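RNA 2'-o-ribose methyltransferase (Thermus thermophilus, PDB 1IPA) probably transfers methyl groups to the 2'-hydroxyl of ribose in RNA, as a knotted methyltransferase of the TrmH family. Local coordinates at residues A[201-214]-A[249-261]. Sequence-based numbering, arbitrary orientation.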
ATOM      1  N   TYR A 201     -18.417   4.157  15.802  1.00 29.26           N
ATOM      2  CA  TYR A 201     -18.227   4.422  14.386  1.00 27.89           C
ATOM      3  C   TYR A 201     -19.450   4.116  13.525  1.00 28.38           C
ATOM      4  O   TYR A 201     -19.638   4.742  12.483  1.00 28.91           O
ATOM      5  CB  TYR A 201     -16.973   3.691  13.866  1.00 24.96           C
ATOM      6  CG  TYR A 201     -17.097   2.201  13.641  1.00 24.23           C
ATOM      7  CD1 TYR A 201     -17.239   1.689  12.353  1.00 24.10           C
ATOM      8  CD2 TYR A 201     -17.033   1.298  14.704  1.00 24.19           C
ATOM      9  CE1 TYR A 201     -17.306   0.315  12.122  1.00 23.00           C
ATOM     10  CE2 TYR A 201     -17.106  -0.084  14.486  1.00 23.23           C
ATOM     11  CZ  TYR A 201     -17.239  -0.562  13.190  1.00 24.26           C
ATOM     12  OH  TYR A 201     -17.291  -1.908  12.948  1.00 23.97           O
ATOM     13  N   TRP A 202     -20.290   3.181  13.960  1.00 28.42           N
ATOM     14  CA  TRP A 202     -21.499   2.827  13.202  1.00 30.18           C
ATOM     15  C   TRP A 202     -22.510   3.954  13.151  1.00 30.45           C
ATOM     16  O   TRP A 202     -23.379   3.960  12.292  1.00 32.14           O
ATOM     17  CB  TRP A 202     -22.222   1.638  13.826  1.00 26.83           C
ATOM     18  CG  TRP A 202     -21.470   0.378  13.812  1.00 29.02           C
ATOM     19  CD1 TRP A 202     -21.090  -0.340  12.717  1.00 27.20           C
ATOM     20  CD2 TRP A 202     -21.013  -0.346  14.953  1.00 27.49           C
ATOM     21  NE1 TRP A 202     -20.427  -1.471  13.111  1.00 28.81           N
ATOM     22  CE2 TRP A 202     -20.362  -1.499  14.478  1.00 28.45           C
ATOM     23  CE3 TRP A 202     -21.094  -0.132  16.333  1.00 28.51           C
ATOM     24  CZ2 TRP A 202     -19.788  -2.443  15.337  1.00 29.89           C
ATOM     25  CZ3 TRP A 202     -20.525  -1.069  17.187  1.00 31.78           C
ATOM     26  CH2 TRP A 202     -19.879  -2.213  16.681  1.00 29.14           C
ATOM     27  N   GLU A 203     -22.407   4.887  14.088  1.00 32.39           N
ATOM     28  CA  GLU A 203     -23.349   5.999  14.173  1.00 34.37           C
ATOM     29  C   GLU A 203     -23.002   7.196  13.310  1.00 34.64           C
ATOM     30  O   GLU A 203     -23.846   8.072  13.086  1.00 34.85           O
ATOM     31  CB  GLU A 203     -23.488   6.441  15.628  1.00 36.92           C
ATOM     32  CG  GLU A 203     -23.828   5.294  16.552  1.00 41.76           C
ATOM     33  CD  GLU A 203     -24.033   5.739  17.972  1.00 46.05           C
ATOM     34  OE1 GLU A 203     -25.015   6.475  18.211  1.00 48.97           O
ATOM     35  OE2 GLU A 203     -23.215   5.358  18.842  1.00 46.86           O
ATOM     36  N   ALA A 204     -21.764   7.248  12.832  1.00 32.88           N
ATOM     37  CA  ALA A 204     -21.357   8.351  11.979  1.00 32.37           C
ATOM     38  C   ALA A 204     -22.023   8.176  10.622  1.00 32.91           C
ATOM     39  O   ALA A 204     -22.405   7.072  10.254  1.00 33.31           O
ATOM     40  CB  ALA A 204     -19.857   8.363  11.819  1.00 32.08           C
ATOM     41  N   ASN A 205     -22.161   9.276   9.894  1.00 34.40           N
ATOM     42  CA  ASN A 205     -22.767   9.292   8.564  1.00 35.93           C
ATOM     43  C   ASN A 205     -21.637   9.284   7.547  1.00 36.48           C
ATOM     44  O   ASN A 205     -21.016  10.322   7.295  1.00 37.59           O
ATOM     45  CB  ASN A 205     -23.606  10.565   8.392  1.00 37.36           C
ATOM     46  CG  ASN A 205     -24.102  10.763   6.970  1.00 38.11           C
ATOM     47  OD1 ASN A 205     -24.738  11.768   6.666  1.00 41.28           O
ATOM     48  ND2 ASN A 205     -23.822   9.809   6.097  1.00 38.98           N
ATOM     49  N   LEU A 206     -21.377   8.126   6.952  1.00 34.70           N
ATOM     50  CA  LEU A 206     -20.295   8.010   5.986  1.00 36.33           C
ATOM     51  C   LEU A 206     -20.733   8.184   4.530  1.00 38.29           C
ATOM     52  O   LEU A 206     -20.275   7.464   3.643  1.00 38.05           O
ATOM     53  CB  LEU A 206     -19.577   6.669   6.187  1.00 32.58           C
ATOM     54  CG  LEU A 206     -19.161   6.435   7.650  1.00 32.17           C
ATOM     55  CD1 LEU A 206     -18.448   5.109   7.791  1.00 29.57           C
ATOM     56  CD2 LEU A 206     -18.268   7.564   8.128  1.00 28.51           C
ATOM     57  N   ARG A 207     -21.614   9.155   4.299  1.00 41.92           N
ATOM     58  CA  ARG A 207     -22.113   9.462   2.959  1.00 44.98           C
ATOM     59  C   ARG A 207     -20.948   9.728   2.002  1.00 45.06           C
ATOM     60  O   ARG A 207     -20.065  10.527   2.295  1.00 42.75           O
ATOM     61  CB  ARG A 207     -23.045  10.680   3.007  1.00 47.46           C
ATOM     62  CG  ARG A 207     -23.085  11.481   1.710  1.00 53.07           C
ATOM     63  CD  ARG A 207     -24.347  12.334   1.588  1.00 56.25           C
ATOM     64  NE  ARG A 207     -25.539  11.515   1.362  1.00 58.71           N
ATOM     65  CZ  ARG A 207     -25.704  10.703   0.320  1.00 60.01           C
ATOM     66  NH1 ARG A 207     -24.755  10.596  -0.602  1.00 61.24           N
ATOM     67  NH2 ARG A 207     -26.817   9.989   0.201  1.00 59.82           N
ATOM     68  N   PRO A 208     -20.966   9.075   0.828  1.00 45.79           N
ATOM     69  CA  PRO A 208     -19.991   9.124  -0.264  1.00 45.98           C
ATOM     70  C   PRO A 208     -18.874  10.158  -0.247  1.00 45.31           C
ATOM     71  O   PRO A 208     -17.715   9.787  -0.398  1.00 48.76           O
ATOM     72  CB  PRO A 208     -20.872   9.214  -1.493  1.00 46.21           C
ATOM     73  CG  PRO A 208     -21.921   8.219  -1.143  1.00 47.74           C
ATOM     74  CD  PRO A 208     -22.238   8.524   0.326  1.00 46.61           C
ATOM     75  N   PRO A 209     -19.185  11.457  -0.096  1.00 41.87           N
ATOM     76  CA  PRO A 209     -18.049  12.392  -0.083  1.00 38.69           C
ATOM     77  C   PRO A 209     -17.559  12.526   1.352  1.00 35.81           C
ATOM     78  O   PRO A 209     -18.157  13.270   2.119  1.00 37.22           O
ATOM     79  CB  PRO A 209     -18.658  13.700  -0.592  1.00 39.09           C
ATOM     80  CG  PRO A 209     -19.951  13.278  -1.242  1.00 41.24           C
ATOM     81  CD  PRO A 209     -20.438  12.174  -0.359  1.00 40.45           C
ATOM     82  N   VAL A 210     -16.488  11.824   1.723  1.00 32.44           N
ATOM     83  CA  VAL A 210     -16.011  11.895   3.106  1.00 29.86           C
ATOM     84  C   VAL A 210     -14.585  11.381   3.332  1.00 28.87           C
ATOM     85  O   VAL A 210     -14.113  10.506   2.617  1.00 31.14           O
ATOM     86  CB  VAL A 210     -16.973  11.100   4.020  1.00 28.42           C
ATOM     87  CG1 VAL A 210     -16.893   9.625   3.667  1.00 27.01           C
ATOM     88  CG2 VAL A 210     -16.653  11.343   5.488  1.00 27.12           C
ATOM     89  N   ALA A 211     -13.910  11.926   4.343  1.00 28.87           N
ATOM     90  CA  ALA A 211     -12.544  11.526   4.690  1.00 26.01           C
ATOM     91  C   ALA A 211     -12.513  10.965   6.110  1.00 26.11           C
ATOM     92  O   ALA A 211     -13.097  11.540   7.029  1.00 25.03           O
ATOM     93  CB  ALA A 211     -11.609  12.709   4.596  1.00 23.71           C
ATOM     94  N   ILE A 212     -11.825   9.842   6.283  1.00 24.61           N
ATOM     95  CA  ILE A 212     -11.722   9.200   7.586  1.00 23.95           C
ATOM     96  C   ILE A 212     -10.267   9.083   8.011  1.00 25.10           C
ATOM     97  O   ILE A 212      -9.456   8.437   7.336  1.00 24.99           O
ATOM     98  CB  ILE A 212     -12.332   7.796   7.561  1.00 23.05           C
ATOM     99  CG1 ILE A 212     -13.761   7.864   7.013  1.00 23.14           C
ATOM    100  CG2 ILE A 212     -12.303   7.199   8.964  1.00 21.77           C
ATOM    101  CD1 ILE A 212     -14.430   6.507   6.848  1.00 25.73           C
ATOM    102  N   ALA A 213      -9.945   9.697   9.142  1.00 22.97           N
ATOM    103  CA  ALA A 213      -8.593   9.672   9.655  1.00 23.44           C
ATOM    104  C   ALA A 213      -8.393   8.618  10.737  1.00 25.05           C
ATOM    105  O   ALA A 213      -9.289   8.349  11.529  1.00 26.32           O
ATOM    106  CB  ALA A 213      -8.228  11.037  10.196  1.00 20.77           C
ATOM    107  N   VAL A 214      -7.205   8.026  10.753  1.00 26.71           N
ATOM    108  CA  VAL A 214      -6.833   7.030  11.748  1.00 29.35           C
ATOM    109  C   VAL A 214      -5.373   7.302  12.127  1.00 32.28           C
ATOM    110  O   VAL A 214      -4.552   7.624  11.266  1.00 33.50           O
ATOM    111  CB  VAL A 214      -6.970   5.595  11.199  1.00 28.73           C
ATOM    112  CG1 VAL A 214      -6.482   4.602  12.232  1.00 34.04           C
ATOM    113  CG2 VAL A 214      -8.418   5.302  10.872  1.00 28.87           C
ATOM    114  N   SER A 249      -8.287  -1.583  11.431  1.00 20.35           N
ATOM    115  CA  SER A 249      -9.175  -0.452  11.728  1.00 23.07           C
ATOM    116  C   SER A 249      -9.660   0.229  10.439  1.00 22.67           C
ATOM    117  O   SER A 249     -10.830   0.619  10.331  1.00 22.03           O
ATOM    118  CB  SER A 249      -8.470   0.600  12.602  1.00 22.21           C
ATOM    119  OG  SER A 249      -8.320   0.157  13.931  1.00 20.87           O
ATOM    120  N   ALA A 250      -8.755   0.361   9.473  1.00 20.47           N
ATOM    121  CA  ALA A 250      -9.082   0.998   8.209  1.00 20.06           C
ATOM    122  C   ALA A 250     -10.125   0.186   7.464  1.00 20.20           C
ATOM    123  O   ALA A 250     -10.988   0.753   6.809  1.00 19.66           O
ATOM    124  CB  ALA A 250      -7.828   1.166   7.358  1.00 20.90           C
ATOM    125  N   ALA A 251     -10.052  -1.142   7.570  1.00 20.82           N
ATOM    126  CA  ALA A 251     -11.028  -1.994   6.899  1.00 19.62           C
ATOM    127  C   ALA A 251     -12.402  -1.821   7.541  1.00 20.99           C
ATOM    128  O   ALA A 251     -13.412  -1.665   6.844  1.00 21.05           O
ATOM    129  CB  ALA A 251     -10.610  -3.442   6.972  1.00 20.67           C
ATOM    130  N   LEU A 252     -12.430  -1.846   8.870  1.00 19.37           N
ATOM    131  CA  LEU A 252     -13.677  -1.698   9.606  1.00 19.73           C
ATOM    132  C   LEU A 252     -14.409  -0.413   9.224  1.00 18.34           C
ATOM    133  O   LEU A 252     -15.554  -0.447   8.800  1.00 19.58           O
ATOM    134  CB  LEU A 252     -13.397  -1.712  11.114  1.00 18.13           C
ATOM    135  CG  LEU A 252     -12.932  -3.070  11.651  1.00 20.23           C
ATOM    136  CD1 LEU A 252     -12.467  -2.949  13.101  1.00 20.33           C
ATOM    137  CD2 LEU A 252     -14.082  -4.063  11.534  1.00 17.25           C
ATOM    138  N   LEU A 253     -13.734   0.718   9.376  1.00 17.82           N
ATOM    139  CA  LEU A 253     -14.311   2.015   9.051  1.00 19.03           C
ATOM    140  C   LEU A 253     -14.727   2.112   7.586  1.00 19.78           C
ATOM    141  O   LEU A 253     -15.813   2.582   7.276  1.00 21.72           O
ATOM    142  CB  LEU A 253     -13.298   3.118   9.361  1.00 18.92           C
ATOM    143  CG  LEU A 253     -12.802   3.119  10.807  1.00 16.68           C
ATOM    144  CD1 LEU A 253     -11.491   3.862  10.892  1.00 15.83           C
ATOM    145  CD2 LEU A 253     -13.861   3.732  11.715  1.00 14.35           C
ATOM    146  N   LEU A 254     -13.865   1.653   6.687  1.00 21.41           N
ATOM    147  CA  LEU A 254     -14.158   1.722   5.262  1.00 20.88           C
ATOM    148  C   LEU A 254     -15.272   0.771   4.813  1.00 22.05           C
ATOM    149  O   LEU A 254     -16.061   1.121   3.922  1.00 22.11           O
ATOM    150  CB  LEU A 254     -12.875   1.504   4.454  1.00 18.50           C
ATOM    151  CG  LEU A 254     -11.797   2.559   4.754  1.00 18.37           C
ATOM    152  CD1 LEU A 254     -10.581   2.333   3.876  1.00 18.02           C
ATOM    153  CD2 LEU A 254     -12.361   3.954   4.523  1.00 17.24           C
ATOM    154  N   TYR A 255     -15.355  -0.415   5.417  1.00 21.34           N
ATOM    155  CA  TYR A 255     -16.424  -1.338   5.056  1.00 21.28           C
ATOM    156  C   TYR A 255     -17.764  -0.853   5.580  1.00 20.38           C
ATOM    157  O   TYR A 255     -18.793  -1.140   4.995  1.00 21.81           O
ATOM    158  CB  TYR A 255     -16.145  -2.758   5.560  1.00 20.65           C
ATOM    159  CG  TYR A 255     -15.452  -3.586   4.507  1.00 19.37           C
ATOM    160  CD1 TYR A 255     -14.067  -3.506   4.326  1.00 19.21           C
ATOM    161  CD2 TYR A 255     -16.187  -4.383   3.631  1.00 17.69           C
ATOM    162  CE1 TYR A 255     -13.434  -4.192   3.296  1.00 17.05           C
ATOM    163  CE2 TYR A 255     -15.562  -5.075   2.599  1.00 17.94           C
ATOM    164  CZ  TYR A 255     -14.190  -4.972   2.438  1.00 17.76           C
ATOM    165  OH  TYR A 255     -13.570  -5.650   1.417  1.00 18.75           O
ATOM    166  N   GLU A 256     -17.748  -0.119   6.687  1.00 23.16           N
ATOM    167  CA  GLU A 256     -18.975   0.432   7.252  1.00 22.18           C
ATOM    168  C   GLU A 256     -19.464   1.546   6.327  1.00 22.23           C
ATOM    169  O   GLU A 256     -20.662   1.809   6.234  1.00 22.67           O
ATOM    170  CB  GLU A 256     -18.721   1.001   8.655  1.00 20.58           C
ATOM    171  CG  GLU A 256     -19.826   1.969   9.153  1.00 24.36           C
ATOM    172  CD  GLU A 256     -21.220   1.326   9.268  1.00 26.77           C
ATOM    173  OE1 GLU A 256     -22.201   2.075   9.480  1.00 28.57           O
ATOM    174  OE2 GLU A 256     -21.338   0.084   9.157  1.00 24.15           O
ATOM    175  N   ALA A 257     -18.528   2.210   5.658  1.00 23.41           N
ATOM    176  CA  ALA A 257     -18.882   3.278   4.724  1.00 25.93           C
ATOM    177  C   ALA A 257     -19.538   2.611   3.523  1.00 27.48           C
ATOM    178  O   ALA A 257     -20.543   3.082   3.011  1.00 29.54           O
ATOM    179  CB  ALA A 257     -17.646   4.032   4.294  1.00 24.38           C
ATOM    180  N   LEU A 258     -18.962   1.492   3.097  1.00 28.80           N
ATOM    181  CA  LEU A 258     -19.480   0.725   1.978  1.00 29.59           C
ATOM    182  C   LEU A 258     -20.846   0.147   2.323  1.00 31.90           C
ATOM    183  O   LEU A 258     -21.706   0.006   1.453  1.00 32.80           O
ATOM    184  CB  LEU A 258     -18.510  -0.411   1.626  1.00 28.39           C
ATOM    185  CG  LEU A 258     -18.963  -1.403   0.547  1.00 30.86           C
ATOM    186  CD1 LEU A 258     -18.988  -0.702  -0.808  1.00 30.24           C
ATOM    187  CD2 LEU A 258     -18.023  -2.611   0.511  1.00 28.87           C
ATOM    188  N   ARG A 259     -21.053  -0.190   3.594  1.00 32.68           N
ATOM    189  CA  ARG A 259     -22.330  -0.758   4.014  1.00 33.36           C
ATOM    190  C   ARG A 259     -23.435   0.298   3.959  1.00 34.80           C
ATOM    191  O   ARG A 259     -24.568   0.001   3.583  1.00 34.43           O
ATOM    192  CB  ARG A 259     -22.234  -1.327   5.435  1.00 30.81           C
ATOM    193  CG  ARG A 259     -23.506  -2.059   5.903  1.00 31.11           C
ATOM    194  CD  ARG A 259     -23.498  -2.330   7.395  1.00 29.87           C
ATOM    195  NE  ARG A 259     -23.638  -1.093   8.155  1.00 31.55           N
ATOM    196  CZ  ARG A 259     -24.789  -0.455   8.333  1.00 31.46           C
ATOM    197  NH1 ARG A 259     -25.906  -0.943   7.816  1.00 34.28           N
ATOM    198  NH2 ARG A 259     -24.822   0.678   9.012  1.00 30.85           N
ATOM    199  N   GLN A 260     -23.100   1.529   4.340  1.00 36.61           N
ATOM    200  CA  GLN A 260     -24.065   2.627   4.332  1.00 38.30           C
ATOM    201  C   GLN A 260     -24.424   3.040   2.917  1.00 40.66           C
ATOM    202  O   GLN A 260     -25.556   3.432   2.653  1.00 42.13           O
ATOM    203  CB  GLN A 260     -23.515   3.837   5.099  1.00 35.18           C
ATOM    204  CG  GLN A 260     -23.695   3.741   6.610  1.00 34.58           C
ATOM    205  CD  GLN A 260     -23.000   4.854   7.377  1.00 33.14           C
ATOM    206  OE1 GLN A 260     -23.076   6.024   7.009  1.00 33.10           O
ATOM    207  NE2 GLN A 260     -22.337   4.490   8.462  1.00 30.12           N
ATOM    208  N   ARG A 261     -23.455   2.945   2.011  1.00 43.87           N
ATOM    209  CA  ARG A 261     -23.657   3.306   0.613  1.00 45.77           C
ATOM    210  C   ARG A 261     -24.633   2.341  -0.051  1.00 46.59           C
ATOM    211  O   ARG A 261     -25.467   2.747  -0.861  1.00 46.19           O
ATOM    212  CB  ARG A 261     -22.326   3.269  -0.139  1.00 47.42           C
ATOM    213  CG  ARG A 261     -22.422   3.638  -1.617  1.00 51.52           C
ATOM    214  CD  ARG A 261     -22.605   5.133  -1.786  1.00 55.07           C
ATOM    215  NE  ARG A 261     -22.503   5.575  -3.176  1.00 57.21           N
ATOM    216  CZ  ARG A 261     -23.416   5.330  -4.109  1.00 59.30           C
ATOM    217  NH1 ARG A 261     -24.508   4.636  -3.801  1.00 59.51           N
ATOM    218  NH2 ARG A 261     -23.246   5.795  -5.343  1.00 58.01           N
TER
HETATM  219  O   HOH W   1     -17.081  -2.653  10.065  1.00 22.26           O
HETATM  220  O   HOH W   2     -20.033  -2.060  10.266  1.00 29.50           O
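In the SPOUT methyltransferase domain, whose deep trefoil knot forms the active-site architecture, helix 246-261 packs nearly antiparallel on strand 210-214 of the parallel sheet; Gln260 hydrogen-bonds the loop entering that strand, and Glu256 packs against it and holds the Gln260 amide. The apolar part centres on Leu253: its CD1 lies 3.4 Å from CG2 of Val214 and also meets Ile212, while CD2 rests against CB of Tyr201. CD1 of Leu206 lies against the helix backbone at Ala257, 3.7 Å from its CB. Leu254 CD2 meets Ile212 CD1, and the same side chain touches helix 127-140 and strand 117-122.

The polar part exemplifies one side-chain amide serving two backbone groups of a loop. Gln260, extended beyond CG (chi2 173°), accepts from Leu206 N through OE1 at 2.7 Å and donates through NE2 to Ala204 O at 3.1 Å, the latter bond bent. NE2 also donates to Glu256 OE1 at 2.6 Å, nearly straight and in the amide plane. Arg259 grips the same carboxylate side-on, with NE to OE2 at 2.8 Å and NH2 to OE1. Glu256 OE2 meets the Trp202 ring edge, 3.6 Å from CD1 with the planes 88° apart, and CB lies at the Tyr201 ring edge. A water bonded to OE2 makes a weak link to Trp202 NE1. An alanine in place of Glu256 would probably leave Arg259 without its carboxylate and the Gln260 amide freer to turn. With NE2 donating to both OE1 and Ala204 O, the amide oxygen probably has to face Leu206 N, and the arginine is likely to stabilise the buried glutamate's negative charge.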